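Local coordinates for rhamnosidase B (Bacillus sp., PDB 2OKX), which hydrolyses terminal alpha-L-rhamnose from rhamnose-containing glycosides as a glycoside hydrolase family 78 enzyme, at residues 89-94 with 162-167. Sequence-based numbering, arbitrary orientation.
Sequences TIAVLV and DWALPA
Trp163 reaches from a loop to strand 87-96 and meets Leu93, Val92 and Ala91 with the far end of its indole. Its CB does not aim at the strand. The chi1 of 71° puts CG between the backbone N and the carbonyl carbon; with chi2 of -91° the six-membered ring comes to the strand. The five-membered ring turns NE1 to a hydrogen-bonded glycerol, probably from the crystallisation liquor. Further out, Trp163 CZ2 lies 4.0 Å from Leu93 CB. At the tip, Trp163 CH2 is 3.8 Å from Leu93 N, which sits at the ring edge near its plane. Val92 O approaches Trp163 CH2 obliquely at 3.6 Å. Trp163 CZ3 lies against Ala91 CB at 3.9 Å. Ala164 CB lies over the centre of one indole face and also touches Ala91 CB at 3.8 Å. With an alanine at Trp163, a gap would probably open beside Ala91 and Leu93, and the Ala164 methyl would lose its ring neighbour. No direct hydrogen bond joins the segments. Instead one water donates to Thr89 O and to Ala164 O, the latter at 2.8 Å. At the other end of the contact Thr89 OG1 touches Pro166 CA at 3.5 Å, a van der Waals contact. Arg27 NH1, from strand 22-31, hydrogen-bonds both Trp163 O and Leu165 O. Ile90 and Val92 point away, to strand 110-117 of the second sheet. The type I beta turn Asp162 to Leu165 and its tryptophan cover the outer face of one sheet of a beta-sandwich in the N-terminal domain.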
loop_
_atom_site.group_PDB
_atom_site.type_symbol
_atom_site.label_atom_id
_atom_site.label_comp_id
_atom_site.label_asym_id
_atom_site.label_seq_id
_atom_site.Cartn_x
_atom_site.Cartn_y
_atom_site.Cartn_z
ATOM N N THR A 89 -32.114 -15.193 -0.345
ATOM C CA THR A 89 -30.980 -15.553 -1.184
ATOM C C THR A 89 -29.669 -14.909 -0.746
ATOM O O THR A 89 -29.600 -13.698 -0.517
ATOM C CB THR A 89 -31.235 -15.161 -2.646
ATOM O OG1 THR A 89 -32.423 -15.814 -3.113
ATOM C CG2 THR A 89 -30.054 -15.568 -3.522
ATOM N N ILE A 90 -28.632 -15.733 -0.628
ATOM C CA ILE A 90 -27.304 -15.263 -0.261
ATOM C C ILE A 90 -26.450 -15.405 -1.510
ATOM O O ILE A 90 -26.407 -16.477 -2.119
ATOM C CB ILE A 90 -26.671 -16.116 0.856
ATOM C CG1 ILE A 90 -27.585 -16.147 2.083
ATOM C CG2 ILE A 90 -25.309 -15.548 1.227
ATOM C CD1 ILE A 90 -27.855 -14.779 2.690
ATOM N N ALA A 91 -25.787 -14.322 -1.902
ATOM C CA ALA A 91 -24.937 -14.333 -3.086
ATOM C C ALA A 91 -23.567 -13.795 -2.713
ATOM O O ALA A 91 -23.452 -12.817 -1.971
ATOM C CB ALA A 91 -25.552 -13.481 -4.181
ATOM N N VAL A 92 -22.523 -14.433 -3.225
ATOM C CA VAL A 92 -21.172 -14.003 -2.912
ATOM C C VAL A 92 -20.261 -14.013 -4.123
ATOM O O VAL A 92 -20.332 -14.912 -4.965
ATOM C CB VAL A 92 -20.522 -14.911 -1.844
ATOM C CG1 VAL A 92 -19.155 -14.354 -1.457
ATOM C CG2 VAL A 92 -21.427 -15.039 -0.627
ATOM N N LEU A 93 -19.413 -12.995 -4.210
ATOM C CA LEU A 93 -18.432 -12.903 -5.278
ATOM C C LEU A 93 -17.109 -13.135 -4.568
ATOM O O LEU A 93 -16.773 -12.410 -3.634
ATOM C CB LEU A 93 -18.420 -11.512 -5.915
ATOM C CG LEU A 93 -17.265 -11.306 -6.906
ATOM C CD1 LEU A 93 -17.495 -12.172 -8.135
ATOM C CD2 LEU A 93 -17.165 -9.840 -7.307
ATOM N N VAL A 94 -16.371 -14.157 -4.980
ATOM C CA VAL A 94 -15.091 -14.431 -4.353
ATOM C C VAL A 94 -13.974 -14.213 -5.362
ATOM O O VAL A 94 -14.010 -14.748 -6.471
ATOM C CB VAL A 94 -15.014 -15.884 -3.812
ATOM C CG1 VAL A 94 -13.623 -16.159 -3.250
ATOM C CG2 VAL A 94 -16.065 -16.095 -2.729
ATOM N N ASP A 162 -27.740 -9.566 -13.173
ATOM C CA ASP A 162 -28.545 -9.832 -11.984
ATOM C C ASP A 162 -28.230 -11.140 -11.264
ATOM O O ASP A 162 -29.080 -11.668 -10.548
ATOM C CB ASP A 162 -30.035 -9.814 -12.344
ATOM C CG ASP A 162 -30.459 -8.522 -13.022
ATOM O OD1 ASP A 162 -30.041 -7.438 -12.563
ATOM O OD2 ASP A 162 -31.221 -8.590 -14.010
ATOM N N TRP A 163 -27.013 -11.650 -11.421
ATOM C CA TRP A 163 -26.632 -12.912 -10.789
ATOM C C TRP A 163 -26.768 -12.949 -9.266
ATOM O O TRP A 163 -26.848 -14.027 -8.674
ATOM C CB TRP A 163 -25.192 -13.285 -11.162
ATOM C CG TRP A 163 -24.142 -12.415 -10.518
ATOM C CD1 TRP A 163 -23.597 -11.271 -11.025
ATOM C CD2 TRP A 163 -23.532 -12.618 -9.237
ATOM N NE1 TRP A 163 -22.685 -10.747 -10.140
ATOM C CE2 TRP A 163 -22.626 -11.553 -9.034
ATOM C CE3 TRP A 163 -23.662 -13.595 -8.243
ATOM C CZ2 TRP A 163 -21.853 -11.438 -7.871
ATOM C CZ3 TRP A 163 -22.893 -13.482 -7.085
ATOM C CH2 TRP A 163 -21.999 -12.407 -6.912
ATOM N N ALA A 164 -26.791 -11.781 -8.629
ATOM C CA ALA A 164 -26.893 -11.723 -7.175
ATOM C C ALA A 164 -28.303 -11.471 -6.655
ATOM O O ALA A 164 -28.532 -11.497 -5.446
ATOM C CB ALA A 164 -25.947 -10.655 -6.633
ATOM N N LEU A 165 -29.249 -11.238 -7.559
ATOM C CA LEU A 165 -30.623 -10.966 -7.151
ATOM C C LEU A 165 -31.407 -12.224 -6.787
ATOM O O LEU A 165 -31.181 -13.296 -7.345
ATOM C CB LEU A 165 -31.357 -10.194 -8.251
ATOM C CG LEU A 165 -30.738 -8.844 -8.628
ATOM C CD1 LEU A 165 -31.610 -8.155 -9.664
ATOM C CD2 LEU A 165 -30.597 -7.971 -7.386
ATOM N N PRO A 166 -32.339 -12.105 -5.830
ATOM C CA PRO A 166 -33.178 -13.211 -5.360
ATOM C C PRO A 166 -33.948 -13.933 -6.466
ATOM O O PRO A 166 -34.086 -15.157 -6.439
ATOM C CB PRO A 166 -34.114 -12.528 -4.365
ATOM C CG PRO A 166 -33.247 -11.449 -3.790
ATOM C CD PRO A 166 -32.581 -10.892 -5.027
ATOM N N ALA A 167 -34.441 -13.175 -7.438
ATOM C CA ALA A 167 -35.218 -13.750 -8.533
ATOM C C ALA A 167 -34.379 -14.284 -9.693
ATOM O O ALA A 167 -34.925 -14.764 -10.688
ATOM C CB ALA A 167 -36.210 -12.718 -9.049
HETATM O O HOH W 1 -28.196 -11.837 -2.699
#